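Local coordinates for protein 4-amino-4-deoxy-L-arabinose transferase or related glycosyltransferases of PMT family (Cupriavidus metallidurans, PDB 5EZM) that probably transfers 4-amino-4-deoxy-L-arabinose from a polyprenyl phosphate carrier to lipid A at the membrane, at residues 189-192 and 193-196; 248-251 and 252-256; 261-264 and 265-269; 59-62 and 63-67. All blocks are in the same frame, centred on the assembly; numbering follows the deposited sequence.

Interaction 1: 189-192 and 193-196. With DSL (mono-trans, octa-cis decaprenyl-phosphate), chain C; MPG ([(Z)-octadec-9-enyl] (2R)-2,3-bis(oxidanyl)propanoate), chain S.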
loop_
_atom_site.group_PDB
_atom_site.type_symbol
_atom_site.label_atom_id
_atom_site.label_comp_id
_atom_site.label_asym_id
_atom_site.label_seq_id
_atom_site.Cartn_x
_atom_site.Cartn_y
_atom_site.Cartn_z
ATOM N N ARG A 189 16.743 -24.267 -10.933
ATOM C CA ARG A 189 17.340 -23.956 -9.640
ATOM C C ARG A 189 17.454 -22.450 -9.434
ATOM O O ARG A 189 17.239 -21.952 -8.322
ATOM C CB ARG A 189 18.712 -24.618 -9.518
ATOM C CG ARG A 189 19.404 -24.358 -8.190
ATOM C CD ARG A 189 20.824 -24.904 -8.173
ATOM N NE ARG A 189 21.681 -24.250 -9.161
ATOM C CZ ARG A 189 22.045 -24.796 -10.317
ATOM N NH1 ARG A 189 21.631 -26.015 -10.638
ATOM N NH2 ARG A 189 22.826 -24.124 -11.151
ATOM N N GLY A 190 17.791 -21.711 -10.491
ATOM C CA GLY A 190 17.878 -20.264 -10.366
ATOM C C GLY A 190 16.543 -19.635 -10.019
ATOM O O GLY A 190 16.450 -18.793 -9.123
ATOM N N TRP A 191 15.485 -20.043 -10.720
ATOM C CA TRP A 191 14.169 -19.493 -10.428
ATOM C C TRP A 191 13.642 -19.979 -9.087
ATOM O O TRP A 191 12.842 -19.283 -8.451
ATOM C CB TRP A 191 13.186 -19.841 -11.541
ATOM C CG TRP A 191 13.464 -19.141 -12.829
ATOM C CD1 TRP A 191 13.825 -19.712 -14.012
ATOM C CD2 TRP A 191 13.412 -17.730 -13.063
ATOM N NE1 TRP A 191 13.996 -18.745 -14.972
ATOM C CE2 TRP A 191 13.749 -17.518 -14.415
ATOM C CE3 TRP A 191 13.110 -16.623 -12.262
ATOM C CZ2 TRP A 191 13.793 -16.247 -14.984
ATOM C CZ3 TRP A 191 13.151 -15.362 -12.829
ATOM C CH2 TRP A 191 13.491 -15.184 -14.176
ATOM N N MET A 192 14.072 -21.161 -8.638
ATOM C CA MET A 192 13.609 -21.652 -7.346
ATOM C C MET A 192 14.286 -20.924 -6.191
ATOM O O MET A 192 13.616 -20.534 -5.227
ATOM C CB MET A 192 13.827 -23.160 -7.241
ATOM C CG MET A 192 12.682 -23.963 -7.828
ATOM S SD MET A 192 11.077 -23.312 -7.310
ATOM C CE MET A 192 10.432 -22.720 -8.871
ATOM N N VAL A 193 15.606 -20.726 -6.264
ATOM C CA VAL A 193 16.269 -19.917 -5.245
ATOM C C VAL A 193 15.772 -18.480 -5.309
ATOM O O VAL A 193 15.678 -17.800 -4.281
ATOM C CB VAL A 193 17.805 -20.002 -5.381
ATOM C CG1 VAL A 193 18.275 -19.390 -6.684
ATOM C CG2 VAL A 193 18.484 -19.320 -4.202
ATOM N N ALA A 194 15.428 -17.997 -6.506
ATOM C CA ALA A 194 14.812 -16.680 -6.611
ATOM C C ALA A 194 13.468 -16.651 -5.897
ATOM O O ALA A 194 13.120 -15.662 -5.239
ATOM C CB ALA A 194 14.654 -16.292 -8.080
ATOM N N CYS A 195 12.704 -17.740 -6.007
ATOM C CA CYS A 195 11.408 -17.821 -5.344
ATOM C C CYS A 195 11.567 -17.810 -3.828
ATOM O O CYS A 195 10.939 -17.000 -3.133
ATOM C CB CYS A 195 10.675 -19.080 -5.807
ATOM S SG CYS A 195 9.100 -19.388 -4.997
ATOM N N TRP A 196 12.414 -18.700 -3.300
ATOM C CA TRP A 196 12.639 -18.745 -1.858
ATOM C C TRP A 196 13.189 -17.423 -1.341
ATOM O O TRP A 196 12.804 -16.960 -0.259
ATOM C CB TRP A 196 13.584 -19.891 -1.510
ATOM C CG TRP A 196 12.939 -21.230 -1.594
ATOM C CD1 TRP A 196 12.908 -22.062 -2.676
ATOM C CD2 TRP A 196 12.236 -21.908 -0.548
ATOM N NE1 TRP A 196 12.226 -23.213 -2.370
ATOM C CE2 TRP A 196 11.802 -23.145 -1.069
ATOM C CE3 TRP A 196 11.929 -21.591 0.779
ATOM C CZ2 TRP A 196 11.077 -24.059 -0.312
ATOM C CZ3 TRP A 196 11.208 -22.501 1.529
ATOM C CH2 TRP A 196 10.791 -23.721 0.982
HETATM C C21 DSL C . 2.260 -20.985 -5.014
HETATM C C22 DSL C . 3.740 -20.719 -4.803
HETATM C C23 DSL C . 4.393 -19.505 -5.453
HETATM C C24 DSL C . 4.466 -21.554 -4.044
HETATM C C25 DSL C . 5.977 -21.290 -3.819
HETATM C C26 DSL C . 6.284 -21.493 -2.309
HETATM C C27 DSL C . 7.407 -22.572 -2.139
HETATM C C28 DSL C . 8.418 -22.820 -3.285
HETATM C C29 DSL C . 7.492 -23.279 -0.994
HETATM C C30 DSL C . 6.480 -23.025 0.153
HETATM C C31 DSL C . 6.299 -24.326 1.006
HETATM C C32 DSL C . 6.522 -24.004 2.527
HETATM C C33 DSL C . 7.949 -23.900 3.095
HETATM C C34 DSL C . 5.455 -23.828 3.343
HETATM C C2 MPG S . 13.226 -9.432 -5.218
HETATM C C3 MPG S . 13.383 -10.632 -4.290
HETATM C C4 MPG S . 14.473 -11.607 -4.720
HETATM C C5 MPG S . 15.159 -11.202 -6.035
HETATM C C6 MPG S . 15.901 -12.376 -6.693
HETATM C C7 MPG S . 15.980 -12.247 -8.227
HETATM C C8 MPG S . 16.917 -13.317 -8.838
HETATM C C9 MPG S . 16.649 -13.595 -10.338
HETATM C C10 MPG S . 17.332 -14.916 -10.794
HETATM C C11 MPG S . 17.286 -15.132 -12.321
HETATM C C12 MPG S . 17.674 -16.596 -12.718
HETATM C C13 MPG S . 17.579 -16.838 -14.237
HETATM C C14 MPG S . 17.722 -18.347 -14.603
HETATM C C1 MPG S . 12.310 -8.354 -4.633
#

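Interaction 2: 248-251 and 252-256. With MPG ([(Z)-octadec-9-enyl] (2R)-2,3-bis(oxidanyl)propanoate), chain K.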
loop_
_atom_site.group_PDB
_atom_site.type_symbol
_atom_site.label_atom_id
_atom_site.label_comp_id
_atom_site.label_asym_id
_atom_site.label_seq_id
_atom_site.Cartn_x
_atom_site.Cartn_y
_atom_site.Cartn_z
ATOM N N VAL A 248 16.881 -14.461 8.827
ATOM C CA VAL A 248 17.308 -14.641 10.219
ATOM C C VAL A 248 18.127 -13.473 10.761
ATOM O O VAL A 248 17.857 -13.038 11.892
ATOM C CB VAL A 248 18.037 -15.989 10.374
ATOM C CG1 VAL A 248 18.760 -16.044 11.707
ATOM C CG2 VAL A 248 17.046 -17.132 10.266
ATOM N N PRO A 249 19.129 -12.932 10.045
ATOM C CA PRO A 249 20.010 -11.928 10.680
ATOM C C PRO A 249 19.294 -10.773 11.373
ATOM O O PRO A 249 19.647 -10.435 12.511
ATOM C CB PRO A 249 20.870 -11.447 9.504
ATOM C CG PRO A 249 20.961 -12.622 8.628
ATOM C CD PRO A 249 19.604 -13.266 8.689
ATOM N N TRP A 250 18.293 -10.162 10.736
ATOM C CA TRP A 250 17.611 -9.054 11.398
ATOM C C TRP A 250 16.837 -9.531 12.619
ATOM O O TRP A 250 16.813 -8.847 13.648
ATOM C CB TRP A 250 16.674 -8.327 10.437
ATOM C CG TRP A 250 15.864 -7.269 11.138
ATOM C CD1 TRP A 250 16.274 -6.009 11.476
ATOM C CD2 TRP A 250 14.514 -7.386 11.604
ATOM N NE1 TRP A 250 15.260 -5.334 12.114
ATOM C CE2 TRP A 250 14.169 -6.157 12.206
ATOM C CE3 TRP A 250 13.562 -8.408 11.565
ATOM C CZ2 TRP A 250 12.915 -5.925 12.761
ATOM C CZ3 TRP A 250 12.316 -8.175 12.118
ATOM C CH2 TRP A 250 12.005 -6.944 12.708
ATOM N N PHE A 251 16.193 -10.696 12.524
ATOM C CA PHE A 251 15.421 -11.189 13.659
ATOM C C PHE A 251 16.327 -11.502 14.843
ATOM O O PHE A 251 15.995 -11.184 15.992
ATOM C CB PHE A 251 14.605 -12.413 13.244
ATOM C CG PHE A 251 13.370 -12.070 12.457
ATOM C CD1 PHE A 251 12.146 -11.924 13.091
ATOM C CD2 PHE A 251 13.435 -11.869 11.088
ATOM C CE1 PHE A 251 11.009 -11.595 12.371
ATOM C CE2 PHE A 251 12.300 -11.542 10.363
ATOM C CZ PHE A 251 11.088 -11.405 11.006
ATOM N N TYR A 252 17.489 -12.100 14.578
ATOM C CA TYR A 252 18.450 -12.340 15.646
ATOM C C TYR A 252 18.947 -11.030 16.237
ATOM O O TYR A 252 19.036 -10.889 17.461
ATOM C CB TYR A 252 19.623 -13.173 15.130
ATOM C CG TYR A 252 20.705 -13.391 16.164
ATOM C CD1 TYR A 252 20.592 -14.401 17.108
ATOM C CD2 TYR A 252 21.836 -12.584 16.199
ATOM C CE1 TYR A 252 21.575 -14.605 18.057
ATOM C CE2 TYR A 252 22.824 -12.779 17.147
ATOM C CZ TYR A 252 22.689 -13.792 18.073
ATOM O OH TYR A 252 23.669 -13.997 19.020
ATOM N N LEU A 253 19.275 -10.056 15.386
ATOM C CA LEU A 253 19.813 -8.796 15.890
ATOM C C LEU A 253 18.798 -8.075 16.769
ATOM O O LEU A 253 19.112 -7.664 17.893
ATOM C CB LEU A 253 20.253 -7.911 14.725
ATOM C CG LEU A 253 21.531 -8.362 14.013
ATOM C CD1 LEU A 253 21.765 -7.538 12.759
ATOM C CD2 LEU A 253 22.722 -8.267 14.948
ATOM N N VAL A 254 17.566 -7.929 16.279
ATOM C CA VAL A 254 16.563 -7.194 17.041
ATOM C C VAL A 254 16.134 -7.983 18.276
ATOM O O VAL A 254 15.755 -7.390 19.294
ATOM C CB VAL A 254 15.367 -6.832 16.138
ATOM C CG1 VAL A 254 14.468 -8.037 15.912
ATOM C CG2 VAL A 254 14.586 -5.659 16.719
ATOM N N SER A 255 16.202 -9.317 18.223
ATOM C CA SER A 255 15.841 -10.116 19.391
ATOM C C SER A 255 16.919 -10.044 20.464
ATOM O O SER A 255 16.612 -10.037 21.661
ATOM C CB SER A 255 15.594 -11.568 18.984
ATOM O OG SER A 255 14.480 -11.682 18.119
ATOM N N VAL A 256 18.189 -10.003 20.053
ATOM C CA VAL A 256 19.287 -9.895 21.008
ATOM C C VAL A 256 19.307 -8.509 21.635
ATOM O O VAL A 256 19.341 -8.366 22.862
ATOM C CB VAL A 256 20.627 -10.219 20.325
ATOM C CG1 VAL A 256 21.789 -9.694 21.157
ATOM C CG2 VAL A 256 20.762 -11.717 20.105
HETATM C C2 MPG K . 11.890 -16.548 11.029
HETATM C C3 MPG K . 13.207 -16.378 11.779
HETATM C C4 MPG K . 12.978 -16.028 13.242
HETATM C C5 MPG K . 14.273 -15.888 14.060
HETATM C C6 MPG K . 13.981 -15.817 15.569
HETATM C C7 MPG K . 15.114 -15.155 16.377
HETATM C C8 MPG K . 14.723 -14.942 17.859
HETATM C C1 MPG K . 12.074 -17.099 9.612
#

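Interaction 3: 261-264 and 265-269. With PC (phosphocholine), chain B; MPG ([(Z)-octadec-9-enyl] (2R)-2,3-bis(oxidanyl)propanoate), chain T.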
loop_
_atom_site.group_PDB
_atom_site.type_symbol
_atom_site.label_atom_id
_atom_site.label_comp_id
_atom_site.label_asym_id
_atom_site.label_seq_id
_atom_site.Cartn_x
_atom_site.Cartn_y
_atom_site.Cartn_z
ATOM N N PHE A 261 11.356 -8.460 21.959
ATOM C CA PHE A 261 10.832 -8.410 20.594
ATOM C C PHE A 261 10.115 -9.692 20.187
ATOM O O PHE A 261 8.964 -9.603 19.727
ATOM C CB PHE A 261 11.949 -8.065 19.605
ATOM C CG PHE A 261 11.540 -8.210 18.161
ATOM C CD1 PHE A 261 11.007 -7.135 17.466
ATOM C CD2 PHE A 261 11.682 -9.425 17.498
ATOM C CE1 PHE A 261 10.626 -7.270 16.136
ATOM C CE2 PHE A 261 11.297 -9.563 16.172
ATOM C CZ PHE A 261 10.773 -8.485 15.492
ATOM N N PRO A 262 10.715 -10.890 20.284
ATOM C CA PRO A 262 10.054 -12.067 19.687
ATOM C C PRO A 262 8.695 -12.377 20.290
ATOM O O PRO A 262 7.750 -12.676 19.545
ATOM C CB PRO A 262 11.063 -13.201 19.928
ATOM C CG PRO A 262 11.914 -12.736 21.047
ATOM C CD PRO A 262 12.005 -11.249 20.904
ATOM N N ASN A 263 8.562 -12.299 21.618
ATOM C CA ASN A 263 7.267 -12.545 22.246
ATOM C C ASN A 263 6.217 -11.568 21.735
ATOM O O ASN A 263 5.066 -11.953 21.493
ATOM C CB ASN A 263 7.393 -12.452 23.765
ATOM C CG ASN A 263 6.117 -12.846 24.478
ATOM O OD1 ASN A 263 5.210 -13.420 23.879
ATOM N ND2 ASN A 263 6.043 -12.545 25.769
ATOM N N PHE A 264 6.595 -10.302 21.550
ATOM C CA PHE A 264 5.660 -9.323 21.009
ATOM C C PHE A 264 5.314 -9.644 19.562
ATOM O O PHE A 264 4.163 -9.957 19.239
ATOM C CB PHE A 264 6.244 -7.914 21.121
ATOM C CG PHE A 264 5.301 -6.830 20.669
ATOM C CD1 PHE A 264 4.408 -6.258 21.559
ATOM C CD2 PHE A 264 5.303 -6.392 19.354
ATOM C CE1 PHE A 264 3.538 -5.268 21.151
ATOM C CE2 PHE A 264 4.435 -5.400 18.935
ATOM C CZ PHE A 264 3.548 -4.837 19.838
ATOM N N PHE A 265 6.311 -9.588 18.678
ATOM C CA PHE A 265 6.061 -9.705 17.246
ATOM C C PHE A 265 5.375 -11.017 16.883
ATOM O O PHE A 265 4.618 -11.066 15.908
ATOM C CB PHE A 265 7.373 -9.565 16.476
ATOM C CG PHE A 265 7.201 -9.566 14.986
ATOM C CD1 PHE A 265 6.884 -8.400 14.313
ATOM C CD2 PHE A 265 7.357 -10.735 14.258
ATOM C CE1 PHE A 265 6.724 -8.400 12.942
ATOM C CE2 PHE A 265 7.198 -10.739 12.888
ATOM C CZ PHE A 265 6.881 -9.572 12.230
ATOM N N PHE A 266 5.620 -12.084 17.638
ATOM C CA PHE A 266 4.996 -13.362 17.325
ATOM C C PHE A 266 3.769 -13.665 18.173
ATOM O O PHE A 266 3.057 -14.627 17.871
ATOM C CB PHE A 266 6.011 -14.505 17.474
ATOM C CG PHE A 266 7.113 -14.473 16.454
ATOM C CD1 PHE A 266 6.840 -14.691 15.114
ATOM C CD2 PHE A 266 8.422 -14.227 16.834
ATOM C CE1 PHE A 266 7.852 -14.659 14.170
ATOM C CE2 PHE A 266 9.438 -14.196 15.895
ATOM C CZ PHE A 266 9.153 -14.412 14.562
ATOM N N ILE A 267 3.490 -12.876 19.211
ATOM C CA ILE A 267 2.393 -13.209 20.114
ATOM C C ILE A 267 1.387 -12.064 20.210
ATOM O O ILE A 267 0.194 -12.297 20.432
ATOM C CB ILE A 267 2.937 -13.604 21.502
ATOM C CG1 ILE A 267 3.813 -14.853 21.387
ATOM C CG2 ILE A 267 1.809 -13.883 22.479
ATOM C CD1 ILE A 267 3.089 -16.054 20.825
ATOM N N HIS A 268 1.845 -10.826 20.022
ATOM C CA HIS A 268 0.966 -9.668 20.176
ATOM C C HIS A 268 -0.232 -9.710 19.233
ATOM O O HIS A 268 -0.076 -9.612 18.012
ATOM C CB HIS A 268 1.742 -8.365 19.954
ATOM C CG HIS A 268 0.875 -7.144 19.919
ATOM N ND1 HIS A 268 0.178 -6.692 21.019
ATOM C CD2 HIS A 268 0.593 -6.281 18.914
ATOM C CE1 HIS A 268 -0.495 -5.603 20.696
ATOM N NE2 HIS A 268 -0.259 -5.332 19.424
ATOM N N GLU A 269 -1.432 -9.857 19.792
ATOM C CA GLU A 269 -2.666 -9.705 19.025
ATOM C C GLU A 269 -2.965 -8.215 18.913
ATOM O O GLU A 269 -3.433 -7.589 19.866
ATOM C CB GLU A 269 -3.820 -10.452 19.688
ATOM C CG GLU A 269 -3.831 -11.958 19.442
ATOM C CD GLU A 269 -2.960 -12.725 20.419
ATOM O OE1 GLU A 269 -2.545 -12.136 21.440
ATOM O OE2 GLU A 269 -2.693 -13.920 20.168
HETATM P P1 PC B . 3.004 -12.871 12.565
HETATM O O1 PC B . 3.895 -12.560 11.383
HETATM O O3 PC B . 3.537 -14.100 13.262
HETATM O O4 PC B . 1.597 -13.150 12.085
HETATM O O2 PC B . 2.985 -11.596 13.621
HETATM C C1 PC B . 1.850 -10.774 13.696
HETATM C C2 PC B . 1.796 -10.037 15.048
HETATM N N1 PC B . 1.998 -8.603 14.884
HETATM C C3 PC B . 2.043 -7.967 16.186
HETATM C C4 PC B . 3.252 -8.348 14.201
HETATM C C5 PC B . 0.899 -8.037 14.123
HETATM C C2 MPG T . 9.827 -19.595 13.873
HETATM C C3 MPG T . 9.699 -18.245 14.569
HETATM C C4 MPG T . 10.062 -18.303 16.045
HETATM C C5 MPG T . 8.911 -17.808 16.937
HETATM C C6 MPG T . 9.338 -17.587 18.398
HETATM C C7 MPG T . 8.129 -17.437 19.341
HETATM C C8 MPG T . 8.540 -16.912 20.736
HETATM C C9 MPG T . 7.403 -17.042 21.779
HETATM C C10 MPG T . 7.908 -16.768 23.222
HETATM C C11 MPG T . 7.202 -17.663 24.262
HETATM C C12 MPG T . 7.914 -17.634 25.657
HETATM C C13 MPG T . 7.100 -18.361 26.745
HETATM C C1 MPG T . 8.853 -19.743 12.699
#

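Interaction 4: 59-62 and 63-67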
loop_
_atom_site.group_PDB
_atom_site.type_symbol
_atom_site.label_atom_id
_atom_site.label_comp_id
_atom_site.label_asym_id
_atom_site.label_seq_id
_atom_site.Cartn_x
_atom_site.Cartn_y
_atom_site.Cartn_z
ATOM N N GLU A 59 0.474 6.083 5.394
ATOM C CA GLU A 59 1.495 6.840 4.670
ATOM C C GLU A 59 2.364 7.646 5.624
ATOM O O GLU A 59 3.601 7.620 5.539
ATOM C CB GLU A 59 0.842 7.767 3.646
ATOM C CG GLU A 59 0.152 7.063 2.504
ATOM C CD GLU A 59 -0.030 7.972 1.310
ATOM O OE1 GLU A 59 -0.606 9.069 1.479
ATOM O OE2 GLU A 59 0.422 7.597 0.206
ATOM N N GLY A 60 1.726 8.372 6.544
ATOM C CA GLY A 60 2.480 9.144 7.513
ATOM C C GLY A 60 3.300 8.273 8.445
ATOM O O GLY A 60 4.460 8.578 8.725
ATOM N N ARG A 61 2.712 7.172 8.928
ATOM C CA ARG A 61 3.415 6.310 9.875
ATOM C C ARG A 61 4.690 5.739 9.269
ATOM O O ARG A 61 5.765 5.803 9.878
ATOM C CB ARG A 61 2.506 5.174 10.352
ATOM C CG ARG A 61 3.282 4.032 11.008
ATOM C CD ARG A 61 2.383 2.974 11.631
ATOM N NE ARG A 61 1.316 2.554 10.729
ATOM C CZ ARG A 61 0.026 2.579 11.044
ATOM N NH1 ARG A 61 -0.358 2.987 12.244
ATOM N NH2 ARG A 61 -0.879 2.186 10.159
ATOM N N TYR A 62 4.593 5.168 8.069
ATOM C CA TYR A 62 5.776 4.555 7.479
ATOM C C TYR A 62 6.761 5.605 6.979
ATOM O O TYR A 62 7.980 5.398 7.064
ATOM C CB TYR A 62 5.358 3.592 6.370
ATOM C CG TYR A 62 4.471 2.489 6.901
ATOM C CD1 TYR A 62 4.844 1.758 8.023
ATOM C CD2 TYR A 62 3.245 2.208 6.315
ATOM C CE1 TYR A 62 4.036 0.763 8.532
ATOM C CE2 TYR A 62 2.425 1.209 6.818
ATOM C CZ TYR A 62 2.826 0.491 7.927
ATOM O OH TYR A 62 2.019 -0.502 8.432
ATOM N N ALA A 63 6.262 6.746 6.490
ATOM C CA ALA A 63 7.172 7.811 6.082
ATOM C C ALA A 63 7.967 8.336 7.269
ATOM O O ALA A 63 9.160 8.643 7.143
ATOM C CB ALA A 63 6.397 8.944 5.413
ATOM N N GLU A 64 7.326 8.425 8.439
ATOM C CA GLU A 64 7.990 8.964 9.622
ATOM C C GLU A 64 8.924 7.945 10.259
ATOM O O GLU A 64 10.037 8.296 10.660
ATOM C CB GLU A 64 6.960 9.441 10.645
ATOM C CG GLU A 64 7.557 9.776 12.010
ATOM C CD GLU A 64 8.567 10.919 11.965
ATOM O OE1 GLU A 64 8.591 11.674 10.972
ATOM O OE2 GLU A 64 9.339 11.068 12.933
ATOM N N ILE A 65 8.483 6.692 10.383
ATOM C CA ILE A 65 9.383 5.639 10.845
ATOM C C ILE A 65 10.637 5.615 9.984
ATOM O O ILE A 65 11.766 5.607 10.489
ATOM C CB ILE A 65 8.668 4.278 10.836
ATOM C CG1 ILE A 65 7.616 4.223 11.945
ATOM C CG2 ILE A 65 9.671 3.154 11.000
ATOM C CD1 ILE A 65 6.745 2.990 11.908
ATOM N N SER A 66 10.452 5.635 8.663
ATOM C CA SER A 66 11.604 5.643 7.770
ATOM C C SER A 66 12.446 6.896 7.962
ATOM O O SER A 66 13.677 6.837 7.887
ATOM C CB SER A 66 11.143 5.515 6.323
ATOM O OG SER A 66 10.570 4.239 6.104
ATOM N N ARG A 67 11.806 8.040 8.216
ATOM C CA ARG A 67 12.573 9.251 8.490
ATOM C C ARG A 67 13.455 9.075 9.721
ATOM O O ARG A 67 14.642 9.416 9.701
ATOM C CB ARG A 67 11.643 10.450 8.675
ATOM C CG ARG A 67 12.396 11.767 8.841
ATOM C CD ARG A 67 11.497 12.884 9.349
ATOM N NE ARG A 67 11.132 12.705 10.751
ATOM C CZ ARG A 67 11.894 13.081 11.771
ATOM N NH1 ARG A 67 11.484 12.885 13.016
ATOM N NH2 ARG A 67 13.070 13.651 11.547
#

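Interaction 1: 189-192 and 193-196
W191 and A194 meet one turn apart on helix 185-206. The methyl CB of A194 lies 4.5 Å from CE3 of the W191 indole and approaches the ring obliquely. Both residues also touch the same monoolein-like chain (MPG, chain S). Its C14 passes over one face of the indole, 3.8 Å from W191 NE1, and its C8 reaches A194 CB at 3.8 Å. C195 and W196 serve a second lipid, the decaprenyl phosphate DSL. SG of C195 is anti to the backbone N (chi1 176°), which carries the sulfur to 3.8 Å from DSL C25. The W196 indole presents a face to DSL C28, which sits toward the rim. Farther out on the same ring, W196 CH2 is 3.5 Å from DSL C33. The edge of this indole lies near M192 O of the previous turn.

Behind these side chains, four i to i+4 backbone bonds hold the spacing. A194 N donates to G190 O, and W196 N donates to M192 O at 2.9 Å. In the next shell, W196 NE1 is hydrogen-bonded to L234 O, which helps set the rotation of the indole. F174 of helix 160-178 touches both W191 and A194, and V171 of that helix packs on C195. V193 and W196 lean on helix 236-257.

The closest contacts to both lipids run through hydrocarbon chains, so they rest on shape and dispersion. The indole N-H of W196 is paid for within the protein, and the ring itself can lie against the polyprenyl tail.

Interaction 2: 248-251 and 252-256
V254 packs on the indole of W250 one turn earlier on helix 236-257, a helix predicted to span the membrane in this GT-C fold. The helix is kinked here, because the backbone N atoms of P249 and W250 have no bond to the turn before. W250 leaves the backbone with CG anti to N (chi1 174°). From CB the indole reaches out from the helix, and its six-membered ring leans over the next turn, where V254 lies. V254 CG1 stands over one face, 4.0 Å from the centroid of that ring and 8° off its normal, a CH-pi contact. CE2 of W250 also meets V254 CB at 4.2 Å. On the pyrrole side, W250 NE1 is hydrogen-bonded to V76 O. At the other rim, CZ3 of W250 sits over the centre of the F251 ring, 3.5 Å above its plane, so the indole edge rests on the phenyl face.

CB of F251 touches lipid, with MPG (chain K) C5 3.6 Å from it. L253 packs its CG beside P249 O, while its N bonds to the same oxygen. F251 O accepts two bonds from S255, one from N at 2.9 Å and one from OG at 2.7 Å. The two donors come from opposite faces of the carbonyl plane. That holds the hydroxyl against the helix, and S255 OG lies 3.3 Å from C8 of the lipid chain.

Interaction 3: 261-264 and 265-269
F261 O and P262 O take helical bonds from F265 N and F266 N, and F264 O then takes both I267 N and H268 N as helix 261-267 ends. F264 and H268 point the same way and form an offset stack, with centroids 4.3 Å apart and planes at 10°. H268 CB sits over the centre of the F264 ring, 3.7 Å from its centroid. F265 puts its own CB over the F261 face, 4.0 Å from that centroid, while the two rings slide past each other with little overlap. CG of F265 is anti to N (chi1 -176°), and its ring offers a face to the phosphocholine methyl C4, 3.6 Å from F265 CD1. F266 is sandwiched between F265 CD2 on one face and lipid C5 (MPG, chain T) on the other. Choline methyl C3 lies at the edge of the H268 ring, 3.5 Å from its CD2.

NE2 of H268 binds the zinc ion, together with E87 and H270. The stack holds the imidazole by its face, which leaves its edge to the metal. F264 is thus a second-shell neighbour that probably limits how the zinc ligand can turn, beside the phosphocholine site.

Interaction 4: 59-62 and 63-67
R61 and I65 lie side by side one turn apart on helix 58-72. CD1 of I65 is 3.7 Å from R61 CG. The same I65 CD1 lies near the Y62 ring, 4.5 Å from Y62 CD1. The R61 chain leaves with CG anti to its N (chi1 163°), which lays this methylene along I65.

Among the helical bonds, I65 N donates to R61 O at 2.9 Å. Y62 O is held twice by S66, by N and by OG, each at 3.0 Å and from opposite faces of the carbonyl plane.

Most charged groups have an opposite partner. R67 grips E64 side-on, R67 NE to E64 OE1 and R67 NH1 to E64 OE2, both at 2.8 Å. Both bonds lie close to the guanidinium plane, while NE meets OE1 25° out of the carboxylate plane; two bonds limit how either group can turn. The E68 carboxylate comes close to E64 OE2, which probably makes the R67 bridge matter more. The R61 guanidinium is paired with D58 and E509. The E59 carboxylate has R111 as ion partner and also accepts from N158 N and V55 N, which should steady its negative charge.

Helix 58-72 follows helix 31-47, predicted to be transmembrane, in the chain, and the R61 side chain lies about 9 Å from the zinc ion. This is consistent with a juxtamembrane helix of the GT-C fold, bordering the metal site.

Overall arrangement
Interactions 2 and 3 are neighbours, with centres 14 Å apart. F261 of interaction 3 fits against interaction 2, where W250 CH2 is 3.4 Å from F261 CZ and V254 CG1 is 3.5 Å from F261 CD2. This joins the end of helix 236-257 to the short helix that carries H268, a zinc ligand. Interaction 4 comes from another part of the chain; its nearest atoms are about 10 Å from those of interaction 3, and the side chains of R61 and H270, another zinc ligand, are about 6 Å apart. Interaction 1 is remote, with centres about 30 Å from interaction 3. It lines the polyprenyl tail pocket, whereas interaction 3 lines the phosphocholine and zinc sites.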